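Local coordinates for protein membrane-anchored mycosin mycp1 (Mycobacterium thermoresistibile, PDB 4HVL) that probably cleaves protein substrates as a membrane-anchored, subtilisin-like serine protease and is an essential component of the type VII (ESX-1) secretion system, at residues Arg43-Asp48 with Ile261-Gln266; Ala62-Ala67 with Leu321-Arg326; Ala81-Asp86 with Asn93-Cys98; Ala183-Lys186 with Pro190-Glu193. One frame throughout, in Å; residues are numbered along the deposited sequence.

From the N terminus, the short helix 45-50 opens contact 1, whose loop closes at the turn after strand 256-261. Contact 2 begins inside that loop and ends beyond it, so the two cross along the chain. Contact 3 and contact 4 follow one another, each a short closure nested inside both longer loops. Contact 3 folds the chain after strand 82-86 back onto that outer strand; contact 4 joins strand 183-186 to the approach to helix 194-206. Of the long closures, contact 1 ties helix 45-50 to the turn leaving strand 256-261, and contact 2 packs helix 311-328 on the start of strand 65-70. Contacts 1 and 4 lie on opposite sides of the chain's centre.

Contact 1 of 4, residues Arg43-Asp48 with Ile261-Gln266; sequences RPWASD and IGPTGQ
A type I beta turn at the exit of strand 256-261, part of the parallel sheet of the subtilisin-like fold, carries Pro263 onto the indole of Trp45 at the start of the short helix 45-50. Pro44 is the N-cap residue of that helix, and Trp45 is its first residue. The turn runs from Gly262 to Gly265, with Pro263 second, and is closed by the bond from Gly265 N to Gly262 O at 2.9 Å. The indole reaches across by placing CG between the backbone N and the carbonyl carbon (chi1 75°), and chi2 of -93° turns the ring plane across the CA-CB bond. Pro263 lies over one face of it. This is a CH-pi contact made by the alpha carbon: Pro263 CA is 3.4 Å from the centroid of the six-membered ring of Trp45, only 10° off the ring normal. The pyrrolidine ring continues along the indole, with Pro263 CB 3.7 Å from Trp45 CD2. No hydrogen bond joins the segments; the rest is van der Waals contact of the ring with Pro263, the Gly262 peptide and Ile261. The indole N-H is used elsewhere: NE1 donates to Glu284 O, with a weak second bond to Asn285 O, so the polar side of the ring is held by the chain after strand 277-282. Pro282 of that strand also touches the Trp45 side chain. At the far end of the indole, CH2 of Trp45 is 3.4 Å from Gly262 C, while Ile261 O sits near the ring plane at the edge, 4.0 Å from the same CH2.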
loop_
_atom_site.group_PDB
_atom_site.type_symbol
_atom_site.label_atom_id
_atom_site.label_comp_id
_atom_site.label_asym_id
_atom_site.label_seq_id
_atom_site.Cartn_x
_atom_site.Cartn_y
_atom_site.Cartn_z
ATOM N N ARG A 43 -16.908 13.310 -10.537
ATOM C CA ARG A 43 -15.760 12.432 -10.426
ATOM C C ARG A 43 -14.827 12.946 -9.337
ATOM O O ARG A 43 -14.650 14.139 -9.237
ATOM C CB ARG A 43 -15.041 12.362 -11.769
ATOM C CG ARG A 43 -15.838 11.595 -12.809
ATOM C CD ARG A 43 -15.138 11.575 -14.160
ATOM N NE ARG A 43 -16.041 11.089 -15.206
ATOM C CZ ARG A 43 -15.890 11.301 -16.514
ATOM N NH1 ARG A 43 -14.851 11.986 -16.988
ATOM N NH2 ARG A 43 -16.790 10.812 -17.362
ATOM N N PRO A 44 -14.262 12.051 -8.491
ATOM C CA PRO A 44 -13.260 12.509 -7.509
ATOM C C PRO A 44 -12.055 13.145 -8.208
ATOM O O PRO A 44 -11.771 12.815 -9.373
ATOM C CB PRO A 44 -12.842 11.229 -6.787
ATOM C CG PRO A 44 -13.847 10.195 -7.155
ATOM C CD PRO A 44 -14.465 10.592 -8.446
ATOM N N TRP A 45 -11.367 14.068 -7.534
ATOM C CA TRP A 45 -10.276 14.802 -8.200
ATOM C C TRP A 45 -9.200 13.824 -8.701
ATOM O O TRP A 45 -8.606 14.037 -9.750
ATOM C CB TRP A 45 -9.656 15.864 -7.275
ATOM C CG TRP A 45 -8.750 15.327 -6.204
ATOM C CD1 TRP A 45 -9.097 15.006 -4.931
ATOM C CD2 TRP A 45 -7.336 15.065 -6.314
ATOM N NE1 TRP A 45 -8.001 14.559 -4.242
ATOM C CE2 TRP A 45 -6.904 14.589 -5.062
ATOM C CE3 TRP A 45 -6.395 15.196 -7.349
ATOM C CZ2 TRP A 45 -5.573 14.246 -4.804
ATOM C CZ3 TRP A 45 -5.073 14.827 -7.094
ATOM C CH2 TRP A 45 -4.677 14.366 -5.829
ATOM N N ALA A 46 -8.995 12.737 -7.964
ATOM C CA ALA A 46 -7.974 11.763 -8.317
ATOM C C ALA A 46 -8.285 11.007 -9.602
ATOM O O ALA A 46 -7.377 10.700 -10.382
ATOM C CB ALA A 46 -7.757 10.786 -7.171
ATOM N N SER A 47 -9.560 10.716 -9.821
ATOM C CA SER A 47 -10.017 10.071 -11.043
ATOM C C SER A 47 -9.815 10.987 -12.257
ATOM O O SER A 47 -9.345 10.547 -13.302
ATOM C CB SER A 47 -11.496 9.691 -10.920
ATOM O OG SER A 47 -11.680 8.826 -9.797
ATOM N N ASP A 48 -10.168 12.258 -12.108
ATOM C CA ASP A 48 -9.931 13.231 -13.168
ATOM C C ASP A 48 -8.436 13.428 -13.436
ATOM O O ASP A 48 -8.004 13.423 -14.576
ATOM C CB ASP A 48 -10.597 14.567 -12.826
ATOM C CG ASP A 48 -12.060 14.619 -13.253
ATOM O OD1 ASP A 48 -12.541 13.672 -13.918
ATOM O OD2 ASP A 48 -12.731 15.614 -12.922
ATOM N N ILE A 261 0.839 12.497 -3.315
ATOM C CA ILE A 261 0.648 13.882 -3.703
ATOM C C ILE A 261 -0.767 14.323 -3.389
ATOM O O ILE A 261 -1.676 13.483 -3.260
ATOM C CB ILE A 261 0.925 14.145 -5.208
ATOM C CG1 ILE A 261 0.050 13.258 -6.098
ATOM C CG2 ILE A 261 2.402 13.963 -5.519
ATOM C CD1 ILE A 261 -0.491 13.985 -7.294
ATOM N N GLY A 262 -0.940 15.636 -3.294
ATOM C CA GLY A 262 -2.233 16.269 -3.086
ATOM C C GLY A 262 -2.861 16.798 -4.372
ATOM O O GLY A 262 -2.254 16.686 -5.445
ATOM N N PRO A 263 -4.077 17.393 -4.268
ATOM C CA PRO A 263 -4.824 17.847 -5.447
ATOM C C PRO A 263 -4.140 18.958 -6.233
ATOM O O PRO A 263 -4.451 19.130 -7.402
ATOM C CB PRO A 263 -6.182 18.331 -4.893
ATOM C CG PRO A 263 -6.137 18.153 -3.424
ATOM C CD PRO A 263 -4.751 17.753 -3.010
ATOM N N THR A 264 -3.209 19.686 -5.609
ATOM C CA THR A 264 -2.416 20.684 -6.334
ATOM C C THR A 264 -1.138 20.114 -6.960
ATOM O O THR A 264 -0.369 20.862 -7.546
ATOM C CB THR A 264 -2.022 21.867 -5.434
ATOM O OG1 THR A 264 -1.022 21.451 -4.505
ATOM C CG2 THR A 264 -3.247 22.411 -4.691
ATOM N N GLY A 265 -0.916 18.805 -6.838
ATOM C CA GLY A 265 0.251 18.139 -7.430
ATOM C C GLY A 265 1.520 18.160 -6.589
ATOM O O GLY A 265 2.555 17.663 -7.024
ATOM N N GLN A 266 1.464 18.730 -5.389
ATOM C CA GLN A 266 2.651 18.755 -4.517
ATOM C C GLN A 266 2.779 17.471 -3.687
ATOM O O GLN A 266 1.782 16.806 -3.413
ATOM C CB GLN A 266 2.622 19.953 -3.564
ATOM C CG GLN A 266 2.553 21.299 -4.258
ATOM C CD GLN A 266 3.690 21.501 -5.240
ATOM O OE1 GLN A 266 4.848 21.213 -4.934
ATOM N NE2 GLN A 266 3.366 22.005 -6.430
#

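Contact 2 of 4, residues Ala62-Ala67 with Leu321-Arg326; sequences AGITVA and LAALIR
Ile64 and Val66 meet no aromatic ring on helix 311-328; the flat group nearby is the guanidinium of Arg326, and Ile64 touches that residue only at its base. The guanidinium leads off to backbone carbonyls, with NH1 bonded to Asn208 O and Gln175 O and NH2 to Leu332 O. The planar peptide carbonyl of Ala323 does meet the strand side, Ile64 CG1 lying 3.6 Å from Ala323 O. The centre of the contact is the Ala323 methyl, pointed at segment 62-67. Its CB lies 3.9 Å from Ile64 CG2 and 4.1 Å from Val66 CG2, so one small knob is touched by two branched side chains two residues apart on the same face of the chain. With CG2 of Ile64 trans to the backbone N and CG1 beside it (chi1 -53°), the two branches divide the work: CG2 meets the alanine methyl, and CG1 carries the terminal methyl one helical turn further on. There Ile64 CD1 is 4.0 Å from Arg326 CB, the two side chains crossing at about a right angle. The Arg326 chain bends at chi3 (81°), which helps carry its charged end away from the isoleucine. This is helix-on-sheet packing of the subtilisin-like fold, joining the start of strand 65-70 and the residue before it to helix 311-328, whose second residue, Ser312, is the predicted charge-relay serine. With no hydrogen bond between the segments, their attraction is probably hydrophobic and dispersive; NH1 and NH2 are taken up by carbonyls beyond the apolar patch, which would be expected to stabilise the charge.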
loop_
_atom_site.group_PDB
_atom_site.type_symbol
_atom_site.label_atom_id
_atom_site.label_comp_id
_atom_site.label_asym_id
_atom_site.label_seq_id
_atom_site.Cartn_x
_atom_site.Cartn_y
_atom_site.Cartn_z
ATOM N N ALA A 62 -9.636 -6.980 -16.049
ATOM C CA ALA A 62 -10.311 -8.268 -16.204
ATOM C C ALA A 62 -9.282 -9.385 -16.257
ATOM O O ALA A 62 -8.266 -9.238 -16.926
ATOM C CB ALA A 62 -11.163 -8.302 -17.473
ATOM N N GLY A 63 -9.572 -10.500 -15.581
ATOM C CA GLY A 63 -8.641 -11.625 -15.462
ATOM C C GLY A 63 -7.562 -11.499 -14.376
ATOM O O GLY A 63 -6.876 -12.455 -14.098
ATOM N N ILE A 64 -7.406 -10.338 -13.752
ATOM C CA ILE A 64 -6.301 -10.097 -12.806
ATOM C C ILE A 64 -6.856 -10.152 -11.397
ATOM O O ILE A 64 -8.001 -9.734 -11.166
ATOM C CB ILE A 64 -5.648 -8.724 -13.057
ATOM C CG1 ILE A 64 -5.224 -8.580 -14.533
ATOM C CG2 ILE A 64 -4.461 -8.453 -12.116
ATOM C CD1 ILE A 64 -4.208 -9.605 -15.020
ATOM N N THR A 65 -6.053 -10.683 -10.473
ATOM C CA THR A 65 -6.394 -10.786 -9.052
ATOM C C THR A 65 -5.374 -9.951 -8.257
ATOM O O THR A 65 -4.170 -10.154 -8.386
ATOM C CB THR A 65 -6.351 -12.265 -8.591
ATOM O OG1 THR A 65 -7.340 -13.025 -9.317
ATOM C CG2 THR A 65 -6.601 -12.419 -7.077
ATOM N N VAL A 66 -5.868 -8.990 -7.472
ATOM C CA VAL A 66 -5.035 -8.166 -6.630
ATOM C C VAL A 66 -5.249 -8.575 -5.177
ATOM O O VAL A 66 -6.399 -8.604 -4.693
ATOM C CB VAL A 66 -5.362 -6.660 -6.777
ATOM C CG1 VAL A 66 -4.372 -5.832 -5.972
ATOM C CG2 VAL A 66 -5.359 -6.227 -8.247
ATOM N N ALA A 67 -4.150 -8.887 -4.487
ATOM C CA ALA A 67 -4.186 -9.115 -3.055
ATOM C C ALA A 67 -3.911 -7.803 -2.326
ATOM O O ALA A 67 -2.980 -7.048 -2.696
ATOM C CB ALA A 67 -3.166 -10.150 -2.639
ATOM N N LEU A 321 -3.226 0.401 -11.425
ATOM C CA LEU A 321 -2.533 0.587 -12.692
ATOM C C LEU A 321 -1.753 -0.647 -13.095
ATOM O O LEU A 321 -1.779 -1.032 -14.248
ATOM C CB LEU A 321 -1.573 1.770 -12.631
ATOM C CG LEU A 321 -0.823 1.999 -13.947
ATOM C CD1 LEU A 321 -1.771 1.998 -15.145
ATOM C CD2 LEU A 321 -0.117 3.343 -13.831
ATOM N N ALA A 322 -1.087 -1.286 -12.139
ATOM C CA ALA A 322 -0.352 -2.499 -12.434
ATOM C C ALA A 322 -1.297 -3.546 -12.997
ATOM O O ALA A 322 -0.981 -4.219 -13.987
ATOM C CB ALA A 322 0.364 -3.013 -11.189
ATOM N N ALA A 323 -2.473 -3.654 -12.383
ATOM C CA ALA A 323 -3.509 -4.572 -12.838
ATOM C C ALA A 323 -3.970 -4.269 -14.270
ATOM O O ALA A 323 -4.185 -5.167 -15.081
ATOM C CB ALA A 323 -4.694 -4.526 -11.882
ATOM N N LEU A 324 -4.167 -2.998 -14.571
ATOM C CA LEU A 324 -4.534 -2.595 -15.920
ATOM C C LEU A 324 -3.434 -3.008 -16.924
ATOM O O LEU A 324 -3.727 -3.535 -18.002
ATOM C CB LEU A 324 -4.730 -1.071 -15.973
ATOM C CG LEU A 324 -5.869 -0.449 -15.165
ATOM C CD1 LEU A 324 -6.025 1.022 -15.516
ATOM C CD2 LEU A 324 -7.162 -1.190 -15.440
ATOM N N ILE A 325 -2.175 -2.750 -16.551
ATOM C CA ILE A 325 -1.015 -3.067 -17.373
ATOM C C ILE A 325 -0.914 -4.567 -17.650
ATOM O O ILE A 325 -0.751 -4.976 -18.818
ATOM C CB ILE A 325 0.291 -2.509 -16.757
ATOM C CG1 ILE A 325 0.337 -0.976 -16.915
ATOM C CG2 ILE A 325 1.510 -3.103 -17.439
ATOM C CD1 ILE A 325 1.308 -0.254 -15.992
ATOM N N ARG A 326 -1.076 -5.381 -16.611
ATOM C CA ARG A 326 -0.909 -6.820 -16.740
ATOM C C ARG A 326 -2.033 -7.421 -17.589
ATOM O O ARG A 326 -1.789 -8.381 -18.345
ATOM C CB ARG A 326 -0.804 -7.504 -15.378
ATOM C CG ARG A 326 0.368 -7.019 -14.540
ATOM C CD ARG A 326 0.867 -8.109 -13.591
ATOM N NE ARG A 326 1.746 -9.042 -14.288
ATOM C CZ ARG A 326 2.457 -9.998 -13.689
ATOM N NH1 ARG A 326 2.367 -10.176 -12.363
ATOM N NH2 ARG A 326 3.259 -10.788 -14.418
#

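Contact 3 of 4, residues Ala81-Asp86 with Asn93-Cys98; sequences AEPGGD and NGMSDC
Ala81 opens the first segment with its methyl against the end of Met95: Ala81 CB is 3.9 Å from Met95 CE. Bends at chi2 and chi3 (-54° and -59°) fold the thioether over the backbone of residues 81-83, which sets Met95 SD 3.5 Å from Glu82 C. The Glu82 carboxylate turns elsewhere, to a salt bridge with Arg127. Pro83 follows, its CD 4.0 Å from Met95 CG, the two side chains crossing at a slant. At Gly85 the backbone takes over: its N donates to Asn93 O at 3.0 Å, from well above the carbonyl plane. Gly85 O in turn lies 3.3 Å from Gly94 CA, a close approach of two glycines. Asp86 OD1 accepts from the backbone N of Val88 and of Asp89, while OD2 forms a salt bridge with Arg132 and receives a hydrogen from water 1, which accepts from Asn93 N at 2.8 Å. Within the returning segment, Asn93 OD1 accepts from Met95 N at 2.9 Å. The returning chain thus forms an Asx turn, laid against strand 82-86 of the subtilisin-like parallel sheet on the way to His101, a predicted charge-relay residue.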
loop_
_atom_site.group_PDB
_atom_site.type_symbol
_atom_site.label_atom_id
_atom_site.label_comp_id
_atom_site.label_asym_id
_atom_site.label_seq_id
_atom_site.Cartn_x
_atom_site.Cartn_y
_atom_site.Cartn_z
ATOM N N ALA A 81 -14.756 -8.392 -2.417
ATOM C CA ALA A 81 -13.538 -9.028 -1.955
ATOM C C ALA A 81 -13.731 -10.480 -1.537
ATOM O O ALA A 81 -14.812 -10.874 -1.131
ATOM C CB ALA A 81 -12.947 -8.237 -0.795
ATOM N N GLU A 82 -12.645 -11.249 -1.624
ATOM C CA GLU A 82 -12.626 -12.657 -1.255
ATOM C C GLU A 82 -11.642 -12.858 -0.098
ATOM O O GLU A 82 -10.687 -12.077 0.041
ATOM C CB GLU A 82 -12.271 -13.507 -2.468
ATOM C CG GLU A 82 -13.342 -13.467 -3.554
ATOM C CD GLU A 82 -12.874 -14.069 -4.878
ATOM O OE1 GLU A 82 -12.663 -15.291 -4.921
ATOM O OE2 GLU A 82 -12.705 -13.328 -5.879
ATOM N N PRO A 83 -11.903 -13.863 0.763
ATOM C CA PRO A 83 -11.048 -14.094 1.915
ATOM C C PRO A 83 -9.584 -14.362 1.518
ATOM O O PRO A 83 -9.310 -15.222 0.682
ATOM C CB PRO A 83 -11.660 -15.338 2.607
ATOM C CG PRO A 83 -12.908 -15.707 1.836
ATOM C CD PRO A 83 -13.101 -14.735 0.716
ATOM N N GLY A 84 -8.660 -13.607 2.084
ATOM C CA GLY A 84 -7.232 -13.853 1.868
ATOM C C GLY A 84 -6.490 -14.217 3.141
ATOM O O GLY A 84 -5.292 -14.449 3.108
ATOM N N GLY A 85 -7.198 -14.264 4.264
ATOM C CA GLY A 85 -6.577 -14.564 5.550
ATOM C C GLY A 85 -6.460 -13.384 6.509
ATOM O O GLY A 85 -6.522 -12.201 6.113
ATOM N N ASP A 86 -6.298 -13.736 7.782
ATOM C CA ASP A 86 -6.230 -12.787 8.887
ATOM C C ASP A 86 -4.949 -13.019 9.667
ATOM O O ASP A 86 -4.668 -14.144 10.097
ATOM C CB ASP A 86 -7.440 -13.007 9.783
ATOM C CG ASP A 86 -7.836 -11.780 10.569
ATOM O OD1 ASP A 86 -6.973 -10.989 10.987
ATOM O OD2 ASP A 86 -9.044 -11.626 10.824
ATOM N N ASN A 93 -10.660 -14.356 8.653
ATOM C CA ASN A 93 -10.405 -14.724 7.251
ATOM C C ASN A 93 -10.110 -13.532 6.314
ATOM O O ASN A 93 -9.977 -13.729 5.120
ATOM C CB ASN A 93 -11.561 -15.563 6.690
ATOM C CG ASN A 93 -12.845 -14.760 6.514
ATOM O OD1 ASN A 93 -12.888 -13.556 6.740
ATOM N ND2 ASN A 93 -13.909 -15.439 6.118
ATOM N N GLY A 94 -10.017 -12.322 6.861
ATOM C CA GLY A 94 -9.689 -11.123 6.080
ATOM C C GLY A 94 -10.894 -10.337 5.592
ATOM O O GLY A 94 -10.746 -9.267 5.000
ATOM N N MET A 95 -12.083 -10.856 5.881
ATOM C CA MET A 95 -13.340 -10.264 5.427
ATOM C C MET A 95 -14.069 -9.487 6.514
ATOM O O MET A 95 -15.290 -9.334 6.451
ATOM C CB MET A 95 -14.267 -11.351 4.868
ATOM C CG MET A 95 -13.765 -12.028 3.602
ATOM S SD MET A 95 -13.355 -10.897 2.260
ATOM C CE MET A 95 -14.911 -10.050 1.992
ATOM N N SER A 96 -13.308 -8.958 7.462
ATOM C CA SER A 96 -13.819 -8.059 8.482
ATOM C C SER A 96 -12.892 -6.852 8.602
ATOM O O SER A 96 -11.718 -6.988 8.978
ATOM C CB SER A 96 -13.884 -8.789 9.829
ATOM O OG SER A 96 -14.478 -7.949 10.806
ATOM N N ASP A 97 -13.412 -5.677 8.265
ATOM C CA ASP A 97 -12.681 -4.425 8.386
ATOM C C ASP A 97 -13.225 -3.726 9.628
ATOM O O ASP A 97 -14.379 -3.352 9.646
ATOM C CB ASP A 97 -12.903 -3.534 7.157
ATOM C CG ASP A 97 -12.093 -2.275 7.201
ATOM O OD1 ASP A 97 -11.253 -2.133 8.150
ATOM O OD2 ASP A 97 -12.247 -1.462 6.252
ATOM N N CYS A 98 -12.376 -3.554 10.638
ATOM C CA CYS A 98 -12.754 -2.878 11.869
ATOM C C CYS A 98 -12.220 -1.428 11.885
ATOM O O CYS A 98 -12.490 -0.690 12.815
ATOM C CB CYS A 98 -12.217 -3.685 13.071
ATOM S SG CYS A 98 -13.049 -3.448 14.654
HETATM O O HOH W 1 -11.988 -11.995 9.522
#

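Contact 4 of 4, residues Ala183-Lys186 with Pro190-Glu193; sequences ACYK and PIDE
The backbones of Lys186 and Pro190 come nearest, their CA atoms 6.8 Å apart, as the chain turns back after strand 183-186 and leaves side chains to bridge the segments. Tyr185 does most of this. Its CG sits between the backbone N and the carbonyl carbon (chi1 57°), sending the ring toward the return chain. Over one face lies the terminal methyl of Ile191 in a CH-pi contact, CD1 being 4.1 Å from the centroid and 25° off the normal. At the hydroxyl end, Tyr185 OH donates to Glu193 OE2, which lies at the ring edge, in plane; the carboxylate is turned 56° from the ring. At 2.5 Å from Tyr185 OH to Glu193 OE2 the bond is very short, a length to be read with caution. Water 2 donates one hydrogen to Tyr185 OH and the other to Ile191 O, each at 2.7 Å. The carboxylate's second oxygen, OE1, is hydrogen-bonded to Ser247 and Tyr251. Glu193 stands at the N-cap of helix 194-206, so the phenol ties the strand to that helix start. Hydroxyl partners at both oxygens would probably stabilise a charged carboxylate here, and the water's donation to the phenol oxygen might strengthen its own O-H donation to Glu193.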
loop_
_atom_site.group_PDB
_atom_site.type_symbol
_atom_site.label_atom_id
_atom_site.label_comp_id
_atom_site.label_asym_id
_atom_site.label_seq_id
_atom_site.Cartn_x
_atom_site.Cartn_y
_atom_site.Cartn_z
ATOM N N ALA A 183 6.012 -0.114 8.053
ATOM C CA ALA A 183 6.534 -0.186 9.428
ATOM C C ALA A 183 7.824 0.593 9.541
ATOM O O ALA A 183 8.705 0.439 8.708
ATOM C CB ALA A 183 6.785 -1.622 9.813
ATOM N N CYS A 184 7.949 1.382 10.601
ATOM C CA CYS A 184 9.083 2.292 10.786
ATOM C C CYS A 184 9.926 1.944 12.004
ATOM O O CYS A 184 9.401 1.602 13.065
ATOM C CB CYS A 184 8.588 3.732 10.962
ATOM S SG CYS A 184 7.677 4.371 9.536
ATOM N N TYR A 185 11.235 2.041 11.846
ATOM C CA TYR A 185 12.130 1.918 12.984
ATOM C C TYR A 185 13.427 2.686 12.727
ATOM O O TYR A 185 13.734 3.027 11.581
ATOM C CB TYR A 185 12.392 0.445 13.316
ATOM C CG TYR A 185 12.965 -0.422 12.213
ATOM C CD1 TYR A 185 12.129 -1.067 11.297
ATOM C CD2 TYR A 185 14.340 -0.659 12.119
ATOM C CE1 TYR A 185 12.633 -1.882 10.316
ATOM C CE2 TYR A 185 14.851 -1.495 11.136
ATOM C CZ TYR A 185 13.991 -2.109 10.237
ATOM O OH TYR A 185 14.487 -2.929 9.224
ATOM N N LYS A 186 14.165 2.958 13.795
ATOM C CA LYS A 186 15.405 3.713 13.692
ATOM C C LYS A 186 16.520 2.838 13.136
ATOM O O LYS A 186 16.662 1.669 13.505
ATOM C CB LYS A 186 15.797 4.293 15.048
ATOM C CG LYS A 186 14.670 5.124 15.652
ATOM C CD LYS A 186 15.116 6.056 16.755
ATOM C CE LYS A 186 15.697 5.338 17.968
ATOM N NZ LYS A 186 16.718 6.202 18.613
ATOM N N PRO A 190 18.238 -1.861 14.536
ATOM C CA PRO A 190 17.749 -2.684 13.436
ATOM C C PRO A 190 16.969 -3.920 13.895
ATOM O O PRO A 190 17.395 -4.606 14.800
ATOM C CB PRO A 190 19.041 -3.097 12.709
ATOM C CG PRO A 190 20.103 -3.050 13.758
ATOM C CD PRO A 190 19.719 -1.893 14.627
ATOM N N ILE A 191 15.828 -4.177 13.270
ATOM C CA ILE A 191 15.047 -5.390 13.511
ATOM C C ILE A 191 15.549 -6.452 12.534
ATOM O O ILE A 191 15.875 -6.119 11.393
ATOM C CB ILE A 191 13.543 -5.092 13.247
ATOM C CG1 ILE A 191 12.948 -4.275 14.407
ATOM C CG2 ILE A 191 12.744 -6.363 13.029
ATOM C CD1 ILE A 191 11.657 -3.555 14.059
ATOM N N ASP A 192 15.603 -7.725 12.938
ATOM C CA ASP A 192 15.944 -8.770 11.977
ATOM C C ASP A 192 14.662 -9.077 11.175
ATOM O O ASP A 192 13.756 -9.680 11.679
ATOM C CB ASP A 192 16.541 -10.034 12.657
ATOM C CG ASP A 192 16.696 -11.228 11.679
ATOM O OD1 ASP A 192 16.503 -11.043 10.442
ATOM O OD2 ASP A 192 16.976 -12.373 12.141
ATOM N N GLU A 193 14.592 -8.610 9.936
ATOM C CA GLU A 193 13.402 -8.778 9.103
ATOM C C GLU A 193 13.776 -9.428 7.767
ATOM O O GLU A 193 13.158 -9.164 6.725
ATOM C CB GLU A 193 12.728 -7.433 8.877
ATOM C CG GLU A 193 13.624 -6.354 8.241
ATOM C CD GLU A 193 12.819 -5.329 7.451
ATOM O OE1 GLU A 193 12.077 -5.726 6.539
ATOM O OE2 GLU A 193 12.875 -4.141 7.749
HETATM O O HOH W 2 16.839 -4.199 9.789
#